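Local coordinates for protein pantothenate kinase (Coxiella burnetii, PDB 3TQC) that phosphorylates pantothenate with ATP to give 4'-phosphopantothenate, the first step of coenzyme A biosynthesis, at residues B[13-25]-B[309-321]. Numbering follows the deposited sequence.
Sequences ITPYLQFNRQQWG and ADHSIQKVYLRKI. With ADP (adenosine-5'-diphosphate), chain D.
The Tyr16 ring receives Arg319 over one face, CD lying 3.8 Å from the ring centroid in a CH-pi contact, and also takes the edge of Tyr317 in a T-shaped pair with planes 81° apart. Gln18 slants across Tyr317, with Gln18 CG 3.3 Å from Tyr317 CD1, and a water joins Gln18 OE1 to the tyrosine hydroxyl. On the face carrying Phe19, Val316 sends CG2 over the six-membered ring of Trp24, while Trp24 CE3 lies over one face of the Phe19 ring, 3.8 Å above its plane, and the Phe19 edge meets Val316 O in plane. Between these two layers of side chains the strands pair antiparallel, Leu17 with Leu318 and Phe19 with Val316 bonding in both directions. At one end Lys320, extended beyond CG, reaches across to Thr14 so that NZ donates to Thr14 O (2.7 Å) and to Ser169 O of the second subunit. At the other, Arg21 NH1 donates to Ile313 O (2.9 Å), its guanidinium also salt-bridged to Glu54 and Glu57. Strand 16-20 forms an outer edge of the chain's central mixed sheet, beside 313-319 and then 303-307; helix 52-84 packs against Trp24 and Leu318, and the loop preceding 313-319 lays His311 over the adenine of ADP.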
ATOM      1  N   ILE B  13      17.665   8.478   5.423  1.00 33.79           N
ATOM      2  CA  ILE B  13      18.524   8.576   4.194  1.00 33.84           C
ATOM      3  C   ILE B  13      17.767   8.071   2.952  1.00 31.24           C
ATOM      4  O   ILE B  13      17.030   8.852   2.327  1.00 31.33           O
ATOM      5  CB  ILE B  13      19.883   7.841   4.373  1.00 34.93           C
ATOM      6  CG1 ILE B  13      20.812   8.171   3.207  1.00 35.27           C
ATOM      7  CG2 ILE B  13      19.691   6.312   4.497  1.00 35.06           C
ATOM      8  CD1 ILE B  13      22.089   7.356   3.188  1.00 38.00           C
ATOM      9  N   THR B  14      17.914   6.793   2.587  1.00 28.61           N
ATOM     10  CA  THR B  14      17.150   6.263   1.463  1.00 26.28           C
ATOM     11  C   THR B  14      16.519   4.892   1.707  1.00 24.25           C
ATOM     12  O   THR B  14      17.169   3.962   2.158  1.00 23.38           O
ATOM     13  CB  THR B  14      17.958   6.242   0.136  1.00 26.66           C
ATOM     14  OG1 THR B  14      17.093   5.825  -0.925  1.00 23.82           O
ATOM     15  CG2 THR B  14      19.179   5.312   0.221  1.00 26.35           C
ATOM     16  N   PRO B  15      15.218   4.778   1.416  1.00 22.84           N
ATOM     17  CA  PRO B  15      14.527   3.511   1.588  1.00 21.63           C
ATOM     18  C   PRO B  15      14.689   2.579   0.394  1.00 20.30           C
ATOM     19  O   PRO B  15      14.042   1.534   0.340  1.00 19.49           O
ATOM     20  CB  PRO B  15      13.067   3.942   1.762  1.00 21.12           C
ATOM     21  CG  PRO B  15      12.971   5.190   0.929  1.00 21.61           C
ATOM     22  CD  PRO B  15      14.274   5.893   1.168  1.00 22.70           C
ATOM     23  N   TYR B  16      15.549   2.953  -0.540  1.00 20.51           N
ATOM     24  CA  TYR B  16      15.808   2.156  -1.730  1.00 19.86           C
ATOM     25  C   TYR B  16      17.250   1.694  -1.834  1.00 20.42           C
ATOM     26  O   TYR B  16      18.180   2.479  -1.622  1.00 20.69           O
ATOM     27  CB  TYR B  16      15.531   2.979  -2.981  1.00 19.72           C
ATOM     28  CG  TYR B  16      14.103   3.324  -3.200  1.00 19.54           C
ATOM     29  CD1 TYR B  16      13.271   2.471  -3.897  1.00 20.98           C
ATOM     30  CD2 TYR B  16      13.579   4.516  -2.717  1.00 22.05           C
ATOM     31  CE1 TYR B  16      11.958   2.789  -4.109  1.00 22.28           C
ATOM     32  CE2 TYR B  16      12.267   4.848  -2.927  1.00 22.59           C
ATOM     33  CZ  TYR B  16      11.461   3.983  -3.620  1.00 22.95           C
ATOM     34  OH  TYR B  16      10.150   4.307  -3.837  1.00 27.34           O
ATOM     35  N   LEU B  17      17.414   0.418  -2.184  1.00 20.02           N
ATOM     36  CA  LEU B  17      18.652  -0.070  -2.771  1.00 20.60           C
ATOM     37  C   LEU B  17      18.727   0.567  -4.135  1.00 20.83           C
ATOM     38  O   LEU B  17      17.731   0.649  -4.840  1.00 19.67           O
ATOM     39  CB  LEU B  17      18.651  -1.594  -2.969  1.00 19.81           C
ATOM     40  CG  LEU B  17      18.529  -2.485  -1.751  1.00 20.19           C
ATOM     41  CD1 LEU B  17      18.529  -3.959  -2.188  1.00 18.52           C
ATOM     42  CD2 LEU B  17      19.630  -2.187  -0.729  1.00 19.71           C
ATOM     43  N   GLN B  18      19.927   0.984  -4.501  1.00 22.58           N
ATOM     44  CA  GLN B  18      20.175   1.656  -5.754  1.00 23.20           C
ATOM     45  C   GLN B  18      21.200   0.869  -6.532  1.00 23.16           C
ATOM     46  O   GLN B  18      22.149   0.392  -5.948  1.00 23.39           O
ATOM     47  CB  GLN B  18      20.671   3.073  -5.474  1.00 24.35           C
ATOM     48  CG  GLN B  18      19.495   3.995  -5.235  1.00 26.70           C
ATOM     49  CD  GLN B  18      19.855   5.267  -4.532  1.00 28.62           C
ATOM     50  OE1 GLN B  18      20.706   6.006  -4.990  1.00 28.30           O
ATOM     51  NE2 GLN B  18      19.186   5.537  -3.404  1.00 32.15           N
ATOM     52  N   PHE B  19      20.978   0.735  -7.840  1.00 22.77           N
ATOM     53  CA  PHE B  19      21.909   0.057  -8.753  1.00 23.65           C
ATOM     54  C   PHE B  19      22.108   0.879 -10.014  1.00 24.15           C
ATOM     55  O   PHE B  19      21.142   1.239 -10.669  1.00 23.90           O
ATOM     56  CB  PHE B  19      21.349  -1.294  -9.227  1.00 22.86           C
ATOM     57  CG  PHE B  19      20.897  -2.204  -8.138  1.00 21.26           C
ATOM     58  CD1 PHE B  19      21.698  -3.260  -7.727  1.00 22.71           C
ATOM     59  CD2 PHE B  19      19.646  -2.054  -7.568  1.00 20.21           C
ATOM     60  CE1 PHE B  19      21.256  -4.144  -6.730  1.00 21.98           C
ATOM     61  CE2 PHE B  19      19.199  -2.925  -6.564  1.00 19.75           C
ATOM     62  CZ  PHE B  19      20.005  -3.958  -6.138  1.00 19.85           C
ATOM     63  N   ASN B  20      23.341   1.163 -10.381  1.00 25.96           N
ATOM     64  CA  ASN B  20      23.606   1.563 -11.757  1.00 27.20           C
ATOM     65  C   ASN B  20      23.643   0.276 -12.598  1.00 28.20           C
ATOM     66  O   ASN B  20      23.435  -0.828 -12.082  1.00 27.69           O
ATOM     67  CB  ASN B  20      24.904   2.357 -11.869  1.00 28.45           C
ATOM     68  CG  ASN B  20      26.131   1.544 -11.480  1.00 29.57           C
ATOM     69  OD1 ASN B  20      26.122   0.312 -11.524  1.00 27.53           O
ATOM     70  ND2 ASN B  20      27.193   2.239 -11.090  1.00 31.05           N
ATOM     71  N   ARG B  21      23.917   0.406 -13.882  1.00 30.08           N
ATOM     72  CA  ARG B  21      23.897  -0.750 -14.760  1.00 31.36           C
ATOM     73  C   ARG B  21      24.924  -1.822 -14.372  1.00 32.89           C
ATOM     74  O   ARG B  21      24.613  -3.012 -14.393  1.00 32.35           O
ATOM     75  CB  ARG B  21      24.107  -0.324 -16.213  1.00 32.28           C
ATOM     76  CG  ARG B  21      23.092  -0.974 -17.108  1.00 33.30           C
ATOM     77  CD  ARG B  21      23.446  -0.797 -18.540  1.00 36.50           C
ATOM     78  NE  ARG B  21      23.036  -1.970 -19.307  1.00 37.73           N
ATOM     79  CZ  ARG B  21      21.828  -2.179 -19.813  1.00 35.86           C
ATOM     80  NH1 ARG B  21      20.846  -1.296 -19.647  1.00 33.29           N
ATOM     81  NH2 ARG B  21      21.610  -3.292 -20.506  1.00 37.60           N
ATOM     82  N   GLN B  22      26.138  -1.403 -14.024  1.00 35.03           N
ATOM     83  CA  GLN B  22      27.176  -2.349 -13.581  1.00 37.10           C
ATOM     84  C   GLN B  22      26.675  -3.127 -12.369  1.00 36.19           C
ATOM     85  O   GLN B  22      26.788  -4.357 -12.303  1.00 36.84           O
ATOM     86  CB  GLN B  22      28.492  -1.624 -13.240  1.00 38.86           C
ATOM     87  CG  GLN B  22      29.729  -2.527 -13.111  1.00 42.63           C
ATOM     88  CD  GLN B  22      29.855  -3.256 -11.755  1.00 46.52           C
ATOM     89  OE1 GLN B  22      29.512  -2.714 -10.688  1.00 48.26           O
ATOM     90  NE2 GLN B  22      30.364  -4.487 -11.796  1.00 47.16           N
ATOM     91  N   GLN B  23      26.114  -2.408 -11.411  1.00 35.42           N
ATOM     92  CA  GLN B  23      25.696  -3.031 -10.164  1.00 34.90           C
ATOM     93  C   GLN B  23      24.575  -4.025 -10.424  1.00 34.26           C
ATOM     94  O   GLN B  23      24.585  -5.121  -9.890  1.00 33.92           O
ATOM     95  CB  GLN B  23      25.279  -1.967  -9.153  1.00 34.06           C
ATOM     96  CG  GLN B  23      26.444  -1.400  -8.370  1.00 34.41           C
ATOM     97  CD  GLN B  23      26.186   0.001  -7.854  1.00 33.34           C
ATOM     98  OE1 GLN B  23      25.164   0.616  -8.164  1.00 30.10           O
ATOM     99  NE2 GLN B  23      27.130   0.524  -7.072  1.00 32.90           N
ATOM    100  N   TRP B  24      23.629  -3.647 -11.275  1.00 34.21           N
ATOM    101  CA  TRP B  24      22.540  -4.547 -11.642  1.00 34.01           C
ATOM    102  C   TRP B  24      23.054  -5.834 -12.298  1.00 35.87           C
ATOM    103  O   TRP B  24      22.484  -6.908 -12.076  1.00 35.52           O
ATOM    104  CB  TRP B  24      21.545  -3.843 -12.568  1.00 33.02           C
ATOM    105  CG  TRP B  24      20.322  -4.648 -12.794  1.00 31.54           C
ATOM    106  CD1 TRP B  24      19.998  -5.347 -13.916  1.00 30.64           C
ATOM    107  CD2 TRP B  24      19.269  -4.882 -11.852  1.00 29.78           C
ATOM    108  NE1 TRP B  24      18.794  -5.980 -13.738  1.00 30.86           N
ATOM    109  CE2 TRP B  24      18.337  -5.726 -12.473  1.00 28.97           C
ATOM    110  CE3 TRP B  24      19.038  -4.475 -10.538  1.00 29.42           C
ATOM    111  CZ2 TRP B  24      17.188  -6.158 -11.834  1.00 28.63           C
ATOM    112  CZ3 TRP B  24      17.892  -4.892  -9.908  1.00 28.55           C
ATOM    113  CH2 TRP B  24      16.977  -5.724 -10.553  1.00 28.22           C
ATOM    114  N   GLY B  25      24.111  -5.711 -13.104  1.00 38.24           N
ATOM    115  CA  GLY B  25      24.771  -6.860 -13.741  1.00 40.58           C
ATOM    116  C   GLY B  25      25.651  -7.703 -12.831  1.00 42.57           C
ATOM    117  O   GLY B  25      26.068  -8.795 -13.213  1.00 43.82           O
ATOM    118  N   ALA B 309      17.680   7.998 -22.616  1.00 28.63           N
ATOM    119  CA  ALA B 309      16.946   8.383 -23.839  1.00 29.26           C
ATOM    120  C   ALA B 309      16.873   7.277 -24.900  1.00 29.40           C
ATOM    121  O   ALA B 309      15.979   7.282 -25.750  1.00 29.69           O
ATOM    122  CB  ALA B 309      17.556   9.664 -24.454  1.00 30.53           C
ATOM    123  N   ASP B 310      17.817   6.343 -24.868  1.00 29.42           N
ATOM    124  CA  ASP B 310      17.794   5.219 -25.795  1.00 29.75           C
ATOM    125  C   ASP B 310      16.972   4.040 -25.256  1.00 28.11           C
ATOM    126  O   ASP B 310      17.008   2.970 -25.829  1.00 28.11           O
ATOM    127  CB  ASP B 310      19.227   4.778 -26.119  1.00 31.38           C
ATOM    128  CG  ASP B 310      19.950   4.188 -24.906  1.00 31.09           C
ATOM    129  OD1 ASP B 310      19.303   4.055 -23.844  1.00 29.19           O
ATOM    130  OD2 ASP B 310      21.151   3.858 -25.022  1.00 32.83           O
ATOM    131  N   HIS B 311      16.251   4.256 -24.155  1.00 26.81           N
ATOM    132  CA  HIS B 311      15.436   3.243 -23.464  1.00 26.00           C
ATOM    133  C   HIS B 311      16.183   2.293 -22.524  1.00 25.72           C
ATOM    134  O   HIS B 311      15.548   1.560 -21.754  1.00 25.36           O
ATOM    135  CB  HIS B 311      14.602   2.403 -24.434  1.00 26.08           C
ATOM    136  CG  HIS B 311      13.482   3.154 -25.065  1.00 25.79           C
ATOM    137  ND1 HIS B 311      12.229   3.213 -24.504  1.00 22.53           N
ATOM    138  CD2 HIS B 311      13.415   3.858 -26.222  1.00 27.19           C
ATOM    139  CE1 HIS B 311      11.439   3.927 -25.284  1.00 25.19           C
ATOM    140  NE2 HIS B 311      12.133   4.332 -26.332  1.00 25.86           N
ATOM    141  N   SER B 312      17.505   2.297 -22.576  1.00 26.39           N
ATOM    142  CA  SER B 312      18.281   1.402 -21.745  1.00 26.56           C
ATOM    143  C   SER B 312      18.092   1.797 -20.284  1.00 26.13           C
ATOM    144  O   SER B 312      17.964   2.979 -19.965  1.00 26.65           O
ATOM    145  CB  SER B 312      19.759   1.399 -22.170  1.00 27.76           C
ATOM    146  OG  SER B 312      20.350   2.669 -22.008  1.00 28.51           O
ATOM    147  N   ILE B 313      17.994   0.803 -19.407  1.00 25.68           N
ATOM    148  CA  ILE B 313      17.868   1.064 -17.997  1.00 25.16           C
ATOM    149  C   ILE B 313      19.229   1.481 -17.479  1.00 26.16           C
ATOM    150  O   ILE B 313      20.205   0.771 -17.679  1.00 27.01           O
ATOM    151  CB  ILE B 313      17.364  -0.162 -17.223  1.00 24.60           C
ATOM    152  CG1 ILE B 313      15.970  -0.553 -17.702  1.00 24.53           C
ATOM    153  CG2 ILE B 313      17.312   0.129 -15.712  1.00 23.18           C
ATOM    154  CD1 ILE B 313      14.993   0.587 -17.683  1.00 26.60           C
ATOM    155  N   GLN B 314      19.285   2.650 -16.841  1.00 26.24           N
ATOM    156  CA  GLN B 314      20.526   3.181 -16.297  1.00 27.39           C
ATOM    157  C   GLN B 314      20.545   3.180 -14.782  1.00 26.44           C
ATOM    158  O   GLN B 314      21.618   3.232 -14.180  1.00 27.34           O
ATOM    159  CB  GLN B 314      20.781   4.593 -16.813  1.00 28.58           C
ATOM    160  CG  GLN B 314      21.110   4.680 -18.321  1.00 32.34           C
ATOM    161  CD  GLN B 314      22.195   3.689 -18.814  1.00 36.44           C
ATOM    162  OE1 GLN B 314      21.982   2.952 -19.798  1.00 38.31           O
ATOM    163  NE2 GLN B 314      23.347   3.664 -18.127  1.00 36.86           N
ATOM    164  N   LYS B 315      19.377   3.107 -14.158  1.00 24.76           N
ATOM    165  CA  LYS B 315      19.313   3.042 -12.718  1.00 24.32           C
ATOM    166  C   LYS B 315      18.104   2.227 -12.283  1.00 22.41           C
ATOM    167  O   LYS B 315      17.021   2.358 -12.873  1.00 22.24           O
ATOM    168  CB  LYS B 315      19.237   4.468 -12.169  1.00 25.11           C
ATOM    169  CG  LYS B 315      19.812   4.664 -10.771  1.00 27.30           C
ATOM    170  CD  LYS B 315      20.078   6.163 -10.469  1.00 31.14           C
ATOM    171  CE  LYS B 315      20.896   6.917 -11.571  1.00 33.98           C
ATOM    172  NZ  LYS B 315      21.389   8.282 -11.159  1.00 36.27           N
ATOM    173  N   VAL B 316      18.290   1.381 -11.277  1.00 21.02           N
ATOM    174  CA  VAL B 316      17.185   0.662 -10.632  1.00 19.21           C
ATOM    175  C   VAL B 316      17.154   0.989  -9.150  1.00 19.57           C
ATOM    176  O   VAL B 316      18.180   0.950  -8.478  1.00 20.16           O
ATOM    177  CB  VAL B 316      17.325  -0.865 -10.803  1.00 19.16           C
ATOM    178  CG1 VAL B 316      16.137  -1.576 -10.211  1.00 15.67           C
ATOM    179  CG2 VAL B 316      17.480  -1.204 -12.275  1.00 16.65           C
ATOM    180  N   TYR B 317      15.976   1.370  -8.658  1.00 19.40           N
ATOM    181  CA  TYR B 317      15.747   1.571  -7.234  1.00 19.00           C
ATOM    182  C   TYR B 317      14.882   0.423  -6.761  1.00 18.20           C
ATOM    183  O   TYR B 317      13.903   0.086  -7.405  1.00 17.70           O
ATOM    184  CB  TYR B 317      15.009   2.872  -6.976  1.00 19.08           C
ATOM    185  CG  TYR B 317      15.773   4.124  -7.321  1.00 21.77           C
ATOM    186  CD1 TYR B 317      16.498   4.800  -6.356  1.00 23.80           C
ATOM    187  CD2 TYR B 317      15.751   4.651  -8.612  1.00 23.72           C
ATOM    188  CE1 TYR B 317      17.186   5.958  -6.660  1.00 25.26           C
ATOM    189  CE2 TYR B 317      16.438   5.817  -8.920  1.00 24.98           C
ATOM    190  CZ  TYR B 317      17.156   6.458  -7.942  1.00 26.30           C
ATOM    191  OH  TYR B 317      17.851   7.615  -8.237  1.00 30.78           O
ATOM    192  N   LEU B 318      15.237  -0.190  -5.643  1.00 18.07           N
ATOM    193  CA  LEU B 318      14.429  -1.260  -5.094  1.00 17.15           C
ATOM    194  C   LEU B 318      14.280  -0.983  -3.608  1.00 17.17           C
ATOM    195  O   LEU B 318      15.279  -0.792  -2.893  1.00 17.42           O
ATOM    196  CB  LEU B 318      15.102  -2.624  -5.340  1.00 17.32           C
ATOM    197  CG  LEU B 318      14.457  -3.884  -4.734  1.00 17.58           C
ATOM    198  CD1 LEU B 318      13.060  -4.160  -5.263  1.00 15.38           C
ATOM    199  CD2 LEU B 318      15.352  -5.076  -5.011  1.00 19.96           C
ATOM    200  N   ARG B 319      13.041  -0.948  -3.142  1.00 16.27           N
ATOM    201  CA  ARG B 319      12.778  -0.718  -1.726  1.00 16.39           C
ATOM    202  C   ARG B 319      13.540  -1.711  -0.853  1.00 16.91           C
ATOM    203  O   ARG B 319      13.567  -2.926  -1.128  1.00 16.94           O
ATOM    204  CB  ARG B 319      11.286  -0.806  -1.411  1.00 15.94           C
ATOM    205  CG  ARG B 319      10.480   0.459  -1.747  1.00 15.15           C
ATOM    206  CD  ARG B 319      10.853   1.654  -0.865  1.00 16.68           C
ATOM    207  NE  ARG B 319      10.751   1.319   0.556  1.00 18.62           N
ATOM    208  CZ  ARG B 319       9.627   1.332   1.278  1.00 18.94           C
ATOM    209  NH1 ARG B 319       8.479   1.701   0.743  1.00 17.79           N
ATOM    210  NH2 ARG B 319       9.664   0.977   2.563  1.00 20.70           N
ATOM    211  N   LYS B 320      14.174  -1.195   0.193  1.00 17.10           N
ATOM    212  CA  LYS B 320      14.877  -2.068   1.121  1.00 17.85           C
ATOM    213  C   LYS B 320      13.858  -2.905   1.878  1.00 17.82           C
ATOM    214  O   LYS B 320      12.783  -2.424   2.212  1.00 17.55           O
ATOM    215  CB  LYS B 320      15.711  -1.270   2.097  1.00 18.05           C
ATOM    216  CG  LYS B 320      16.767  -0.410   1.440  1.00 18.30           C
ATOM    217  CD  LYS B 320      17.503   0.421   2.474  1.00 17.88           C
ATOM    218  CE  LYS B 320      18.626   1.239   1.856  1.00 17.94           C
ATOM    219  NZ  LYS B 320      19.195   2.251   2.789  1.00 18.30           N
ATOM    220  N   ILE B 321      14.195  -4.157   2.133  1.00 18.61           N
ATOM    221  CA  ILE B 321      13.337  -5.018   2.918  1.00 19.37           C
ATOM    222  C   ILE B 321      14.147  -5.620   4.049  1.00 21.33           C
ATOM    223  O   ILE B 321      15.348  -5.313   4.232  1.00 22.44           O
ATOM    224  CB  ILE B 321      12.655  -6.125   2.059  1.00 18.84           C
ATOM    225  CG1 ILE B 321      13.666  -7.034   1.355  1.00 20.12           C
ATOM    226  CG2 ILE B 321      11.781  -5.520   1.001  1.00 17.92           C
ATOM    227  CD1 ILE B 321      13.024  -8.385   0.915  1.00 18.81           C
ATOM    228  OXT ILE B 321      13.611  -6.412   4.822  1.00 22.36           O
TER
HETATM  229  PB  ADP D 500       3.464   2.802 -22.672  1.00 21.58           P
HETATM  230  O1B ADP D 500       2.903   1.415 -22.652  1.00 18.50           O
HETATM  231  O2B ADP D 500       3.985   3.253 -21.333  1.00 17.52           O
HETATM  232  O3B ADP D 500       2.586   3.841 -23.333  1.00 21.98           O
HETATM  233  PA  ADP D 500       5.070   1.620 -24.687  1.00 23.69           P
HETATM  234  O1A ADP D 500       5.393   0.380 -23.887  1.00 26.21           O
HETATM  235  O2A ADP D 500       4.019   1.605 -25.751  1.00 27.79           O
HETATM  236  O3A ADP D 500       4.730   2.804 -23.659  1.00 22.31           O
HETATM  237  O5' ADP D 500       6.404   2.139 -25.365  1.00 22.30           O
HETATM  238  C5' ADP D 500       6.534   3.485 -25.788  1.00 23.60           C
HETATM  239  C4' ADP D 500       7.428   3.542 -27.019  1.00 24.09           C
HETATM  240  O4' ADP D 500       8.778   3.269 -26.660  1.00 23.68           O
HETATM  241  C3' ADP D 500       7.054   2.494 -28.046  1.00 24.46           C
HETATM  242  O3' ADP D 500       7.256   3.050 -29.346  1.00 25.19           O
HETATM  243  C2' ADP D 500       7.988   1.337 -27.794  1.00 23.53           C
HETATM  244  O2' ADP D 500       8.307   0.655 -28.994  1.00 25.70           O
HETATM  245  C1' ADP D 500       9.209   2.021 -27.218  1.00 24.39           C
HETATM  246  N9  ADP D 500       9.888   1.255 -26.152  1.00 23.91           N
HETATM  247  C8  ADP D 500       9.359   0.944 -24.960  1.00 23.30           C
HETATM  248  N7  ADP D 500      10.250   0.264 -24.204  1.00 23.27           N
HETATM  249  C5  ADP D 500      11.363   0.144 -24.932  1.00 23.10           C
HETATM  250  C6  ADP D 500      12.671  -0.461 -24.696  1.00 23.92           C
HETATM  251  N6  ADP D 500      12.904  -1.077 -23.511  1.00 23.76           N
HETATM  252  N1  ADP D 500      13.574  -0.376 -25.689  1.00 26.18           N
HETATM  253  C2  ADP D 500      13.314   0.236 -26.866  1.00 27.51           C
HETATM  254  N3  ADP D 500      12.125   0.817 -27.137  1.00 27.76           N
HETATM  255  C4  ADP D 500      11.134   0.798 -26.212  1.00 24.01           C
HETATM  256  O   HOH W   1      20.508   6.555  -7.480  1.00 33.27           O
HETATM  257  O   HOH W   2      24.610   3.317 -15.353  1.00 27.47           O